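Local coordinates for RagB/SusD domain protein (PDB 5J5U), which binds chitin and, as a SusD homologue of a polysaccharide utilization locus, probably holds chitin chains at the outer membrane for uptake, at residues 304-307 with 308-312; 263-266 with 267-271. All blocks are in the same frame, centred on the assembly; numbering follows the deposited sequence.

Contact 1 (304-307 with 308-312); sequences PGVF and RWEVV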
loop_
_atom_site.group_PDB
_atom_site.type_symbol
_atom_site.label_atom_id
_atom_site.label_comp_id
_atom_site.label_asym_id
_atom_site.label_seq_id
_atom_site.Cartn_x
_atom_site.Cartn_y
_atom_site.Cartn_z
ATOM N N PRO A 304 -19.177 2.567 -5.642
ATOM C CA PRO A 304 -18.287 3.728 -5.804
ATOM C C PRO A 304 -19.023 4.905 -6.445
ATOM O O PRO A 304 -19.785 4.726 -7.385
ATOM C CB PRO A 304 -17.176 3.203 -6.720
ATOM C CG PRO A 304 -17.179 1.703 -6.494
ATOM C CD PRO A 304 -18.633 1.350 -6.267
ATOM N N GLY A 305 -18.825 6.099 -5.897
ATOM C CA GLY A 305 -19.496 7.285 -6.387
ATOM C C GLY A 305 -20.793 7.546 -5.647
ATOM O O GLY A 305 -21.437 8.567 -5.850
ATOM N N VAL A 306 -21.161 6.640 -4.751
ATOM C CA VAL A 306 -22.428 6.746 -4.037
ATOM C C VAL A 306 -22.179 6.925 -2.549
ATOM O O VAL A 306 -21.433 6.165 -1.956
ATOM C CB VAL A 306 -23.326 5.488 -4.290
ATOM C CG1 VAL A 306 -24.587 5.520 -3.425
ATOM C CG2 VAL A 306 -23.677 5.374 -5.772
ATOM N N PHE A 307 -22.771 7.959 -1.963
ATOM C CA PHE A 307 -22.687 8.196 -0.518
ATOM C C PHE A 307 -23.536 7.155 0.246
ATOM O O PHE A 307 -24.471 6.589 -0.330
ATOM C CB PHE A 307 -23.168 9.611 -0.178
ATOM C CG PHE A 307 -22.312 10.725 -0.748
ATOM C CD1 PHE A 307 -21.018 10.950 -0.268
ATOM C CD2 PHE A 307 -22.817 11.580 -1.728
ATOM C CE1 PHE A 307 -20.236 11.986 -0.765
ATOM C CE2 PHE A 307 -22.046 12.625 -2.236
ATOM C CZ PHE A 307 -20.753 12.823 -1.752
ATOM N N ARG A 308 -23.216 6.898 1.515
ATOM C CA ARG A 308 -23.940 5.890 2.308
ATOM C C ARG A 308 -25.417 6.259 2.528
ATOM O O ARG A 308 -26.268 5.377 2.604
ATOM C CB ARG A 308 -23.246 5.649 3.665
ATOM C CG ARG A 308 -23.290 6.831 4.652
ATOM C CD ARG A 308 -22.253 6.705 5.795
ATOM N NE ARG A 308 -22.381 5.465 6.567
ATOM C CZ ARG A 308 -23.141 5.326 7.655
ATOM N NH1 ARG A 308 -23.829 6.358 8.121
ATOM N NH2 ARG A 308 -23.210 4.156 8.284
ATOM N N TRP A 309 -25.734 7.548 2.609
ATOM C CA TRP A 309 -27.119 7.956 2.816
ATOM C C TRP A 309 -27.940 7.901 1.517
ATOM O O TRP A 309 -29.155 8.107 1.539
ATOM C CB TRP A 309 -27.181 9.363 3.407
ATOM C CG TRP A 309 -26.405 10.401 2.602
ATOM C CD1 TRP A 309 -26.851 11.111 1.510
ATOM C CD2 TRP A 309 -25.060 10.859 2.850
ATOM N NE1 TRP A 309 -25.857 11.977 1.062
ATOM C CE2 TRP A 309 -24.758 11.845 1.872
ATOM C CE3 TRP A 309 -24.085 10.530 3.793
ATOM C CZ2 TRP A 309 -23.517 12.493 1.817
ATOM C CZ3 TRP A 309 -22.852 11.185 3.735
ATOM C CH2 TRP A 309 -22.586 12.152 2.749
ATOM N N GLU A 310 -27.280 7.582 0.403
ATOM C CA GLU A 310 -27.961 7.459 -0.886
ATOM C C GLU A 310 -28.218 5.998 -1.212
ATOM O O GLU A 310 -28.854 5.697 -2.207
ATOM C CB GLU A 310 -27.134 8.089 -2.019
ATOM C CG GLU A 310 -26.871 9.580 -1.893
ATOM C CD GLU A 310 -25.960 10.107 -2.994
ATOM O OE1 GLU A 310 -25.053 9.368 -3.439
ATOM O OE2 GLU A 310 -26.166 11.253 -3.434
ATOM N N VAL A 311 -27.693 5.089 -0.397
ATOM C CA VAL A 311 -27.943 3.668 -0.610
ATOM C C VAL A 311 -29.466 3.388 -0.569
ATOM O O VAL A 311 -30.172 3.900 0.301
ATOM C CB VAL A 311 -27.196 2.801 0.453
ATOM C CG1 VAL A 311 -27.479 1.317 0.256
ATOM C CG2 VAL A 311 -25.685 3.056 0.392
ATOM N N VAL A 312 -29.982 2.615 -1.526
ATOM C CA VAL A 312 -31.407 2.275 -1.489
ATOM C C VAL A 312 -31.659 1.443 -0.228
ATOM O O VAL A 312 -31.105 0.356 -0.067
ATOM C CB VAL A 312 -31.876 1.511 -2.753
ATOM C CG1 VAL A 312 -33.340 1.060 -2.604
ATOM C CG2 VAL A 312 -31.690 2.366 -3.994
HETATM O O HOH W 1 -23.584 10.198 -5.370
#

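Contact 2 (263-266 with 267-271); sequences LLID and YLRDN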
loop_
_atom_site.group_PDB
_atom_site.type_symbol
_atom_site.label_atom_id
_atom_site.label_comp_id
_atom_site.label_asym_id
_atom_site.label_seq_id
_atom_site.Cartn_x
_atom_site.Cartn_y
_atom_site.Cartn_z
ATOM N N LEU A 263 -17.553 -3.405 -5.277
ATOM C CA LEU A 263 -16.609 -4.220 -6.039
ATOM C C LEU A 263 -15.916 -5.276 -5.139
ATOM O O LEU A 263 -15.863 -6.478 -5.468
ATOM C CB LEU A 263 -15.580 -3.317 -6.719
ATOM C CG LEU A 263 -14.549 -3.982 -7.635
ATOM C CD1 LEU A 263 -15.198 -4.571 -8.897
ATOM C CD2 LEU A 263 -13.433 -2.988 -7.984
ATOM N N LEU A 264 -15.392 -4.830 -4.003
ATOM C CA LEU A 264 -14.712 -5.740 -3.101
ATOM C C LEU A 264 -15.689 -6.735 -2.472
ATOM O O LEU A 264 -15.458 -7.931 -2.504
ATOM C CB LEU A 264 -13.975 -4.967 -2.006
ATOM C CG LEU A 264 -13.213 -5.750 -0.931
ATOM C CD1 LEU A 264 -12.144 -6.581 -1.588
ATOM C CD2 LEU A 264 -12.585 -4.791 0.055
ATOM N N ILE A 265 -16.792 -6.244 -1.926
ATOM C CA ILE A 265 -17.741 -7.124 -1.259
ATOM C C ILE A 265 -18.293 -8.160 -2.230
ATOM O O ILE A 265 -18.288 -9.340 -1.920
ATOM C CB ILE A 265 -18.901 -6.352 -0.628
ATOM C CG1 ILE A 265 -18.373 -5.432 0.480
ATOM C CG2 ILE A 265 -19.954 -7.340 -0.076
ATOM C CD1 ILE A 265 -17.619 -6.145 1.596
ATOM N N ASP A 266 -18.766 -7.724 -3.395
ATOM C CA ASP A 266 -19.217 -8.672 -4.401
ATOM C C ASP A 266 -18.125 -9.684 -4.741
ATOM O O ASP A 266 -18.421 -10.857 -4.918
ATOM C CB ASP A 266 -19.654 -7.983 -5.701
ATOM C CG ASP A 266 -20.944 -7.206 -5.562
ATOM O OD1 ASP A 266 -21.602 -7.261 -4.503
ATOM O OD2 ASP A 266 -21.324 -6.565 -6.555
ATOM N N TYR A 267 -16.867 -9.256 -4.849
ATOM C CA TYR A 267 -15.848 -10.242 -5.195
ATOM C C TYR A 267 -15.682 -11.282 -4.087
ATOM O O TYR A 267 -15.578 -12.477 -4.371
ATOM C CB TYR A 267 -14.495 -9.598 -5.481
ATOM C CG TYR A 267 -13.481 -10.600 -5.990
ATOM C CD1 TYR A 267 -13.436 -10.936 -7.328
ATOM C CD2 TYR A 267 -12.585 -11.225 -5.129
ATOM C CE1 TYR A 267 -12.531 -11.856 -7.804
ATOM C CE2 TYR A 267 -11.669 -12.154 -5.598
ATOM C CZ TYR A 267 -11.650 -12.467 -6.943
ATOM O OH TYR A 267 -10.750 -13.389 -7.449
ATOM N N LEU A 268 -15.639 -10.831 -2.837
ATOM C CA LEU A 268 -15.424 -11.730 -1.711
ATOM C C LEU A 268 -16.620 -12.673 -1.505
ATOM O O LEU A 268 -16.459 -13.861 -1.209
ATOM C CB LEU A 268 -15.158 -10.925 -0.439
ATOM C CG LEU A 268 -13.891 -10.066 -0.404
ATOM C CD1 LEU A 268 -13.883 -9.209 0.846
ATOM C CD2 LEU A 268 -12.613 -10.923 -0.463
ATOM N N ARG A 269 -17.821 -12.138 -1.691
ATOM C CA ARG A 269 -19.044 -12.902 -1.517
ATOM C C ARG A 269 -19.285 -13.898 -2.668
ATOM O O ARG A 269 -19.552 -15.076 -2.419
ATOM C CB ARG A 269 -20.241 -11.954 -1.382
ATOM C CG ARG A 269 -21.541 -12.641 -0.972
ATOM C CD ARG A 269 -22.730 -11.768 -1.292
ATOM N NE ARG A 269 -22.700 -11.430 -2.704
ATOM C CZ ARG A 269 -22.742 -10.193 -3.176
ATOM N NH1 ARG A 269 -22.833 -9.163 -2.335
ATOM N NH2 ARG A 269 -22.689 -9.990 -4.485
ATOM N N ASP A 270 -19.202 -13.436 -3.915
ATOM C CA ASP A 270 -19.542 -14.284 -5.057
ATOM C C ASP A 270 -18.535 -15.420 -5.287
ATOM O O ASP A 270 -18.858 -16.403 -5.948
ATOM C CB ASP A 270 -19.655 -13.465 -6.359
ATOM C CG ASP A 270 -20.773 -12.416 -6.322
ATOM O OD1 ASP A 270 -21.653 -12.479 -5.432
ATOM O OD2 ASP A 270 -20.774 -11.530 -7.215
ATOM N N ASN A 271 -17.327 -15.300 -4.747
ATOM C CA ASN A 271 -16.311 -16.345 -4.931
ATOM C C ASN A 271 -16.068 -17.152 -3.659
ATOM O O ASN A 271 -15.161 -17.979 -3.610
ATOM C CB ASN A 271 -14.968 -15.751 -5.411
ATOM C CG ASN A 271 -15.055 -15.137 -6.805
ATOM O OD1 ASN A 271 -15.224 -15.840 -7.801
ATOM N ND2 ASN A 271 -14.914 -13.816 -6.877
#

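Contact 1 (304-307 with 308-312)
This is a local contact round a tight turn, in which Phe307 meets Trp309 and Glu310. It sits in the long loop between strands 280-281 and 320-321, toward the periphery of the chain. Glu310 N gives a hydrogen bond to Phe307 O at 3.1 Å. With Arg308 and Trp309 at the two corners, the backbone angles are those of a type I beta turn. A weak bond from Val311 N to Arg308 O carries the winding one residue further.

The side chain of Glu310 folds back toward the start of the turn. Its OE1 accepts from Phe307 N at 3.1 Å with an N-H...O angle of 155°; the N-H comes in from above the carboxylate plane. A water also donates to OE1 at 2.6 Å and to Gly305 O at 2.7 Å, which ties the carboxylate to the chain before the turn. Asn435 gives Gly305 O a further hydrogen bond. Glu310 CD lies at the edge of the Phe307 ring, with CD2 of that ring 3.7 Å away.

Trp309 has its CG between the backbone N and the carbonyl carbon (chi1 54°), and its indole lies alongside Phe307. The two rings are nearly parallel, at 8°, but slid apart with little overlap. Trp309 CZ2 stands over one face of the Phe307 ring, toward its rim, 3.3 Å from Phe307 CG. Phe307 CB makes a CH-pi contact over the six-membered indole ring, 3.6 Å from its centroid. The Phe307 ring also meets Trp53 at the start of helix 53-60 and touches Thr56 and Glu57 of that helix, while Arg308 NE bonds to His259.

Contact 2 (263-266 with 267-271)
Asp266 and Arg269 form a salt bridge one turn apart on helix 262-270. Both side chains point the same way. Asp266 OD1 takes weak hydrogen bonds from Arg269 NH2 at 2.9 Å and from NH1 at 3.1 Å. The carboxylate and guanidinium planes are 56° apart, so the two groups do not meet flat. The bend in the Arg269 chain at chi3 (56°) turns the guanidinium back over the helix, and one of its faces lies over Asp266 CA.

Arg269 also grips Asp270 side-on. NE and NH2 both reach the single oxygen OD1, on its syn side and from the same face of the carboxylate; the NH2 bond is 2.9 Å long. NH2 is thus shared between two acids, while NH1 has a further partner in Tyr299 O. The arginine probably eases the repulsion between the carboxylates of Asp266 and Asp270, whose OD2 atoms are 5.0 Å apart.

The backbone beneath is regular alpha helix, with four successive i to i+4 bonds from Tyr267 N to Leu263 O through Asp270 N to Asp266 O. Its apolar side packs within the largely helical SusD-like fold, Leu264 on Trp408 of helix 399-410, and Leu268 on Ile409 of the same helix and on helix 276-279. There Leu264, with CG anti to the backbone N (chi1 179°), brings CG to 3.9 Å from Leu268 CD1.

Asn271 is the first residue to leave the helix. Its ND2 donates to Tyr267 O at 2.9 Å, in the carbonyl plane and on a lone pair. The same ND2 lies over one face of the Tyr267 ring, displaced toward the rim, 3.2 Å above its plane. Asn271 OD1 accepts from Lys392 NZ.

Both contacts are partly buried and lie on the same side of the chain's centre. Their own centres are 18 Å apart, and their nearest atoms come to about 5 Å without touching. Contact 2 comes first in the chain. It belongs to a regular helix, with Leu264 and Leu268 buried against neighbouring helices and charged groups on a more exposed side. Contact 1 is irregular loop: its backbone is held by a carboxylate, a water and a turn, and aromatic packing takes the place of ion pairs. Contact 2 packs on helices 399-410 and 276-279, contact 1 on helix 53-60, but Leu263 and Pro304 both touch Gln47.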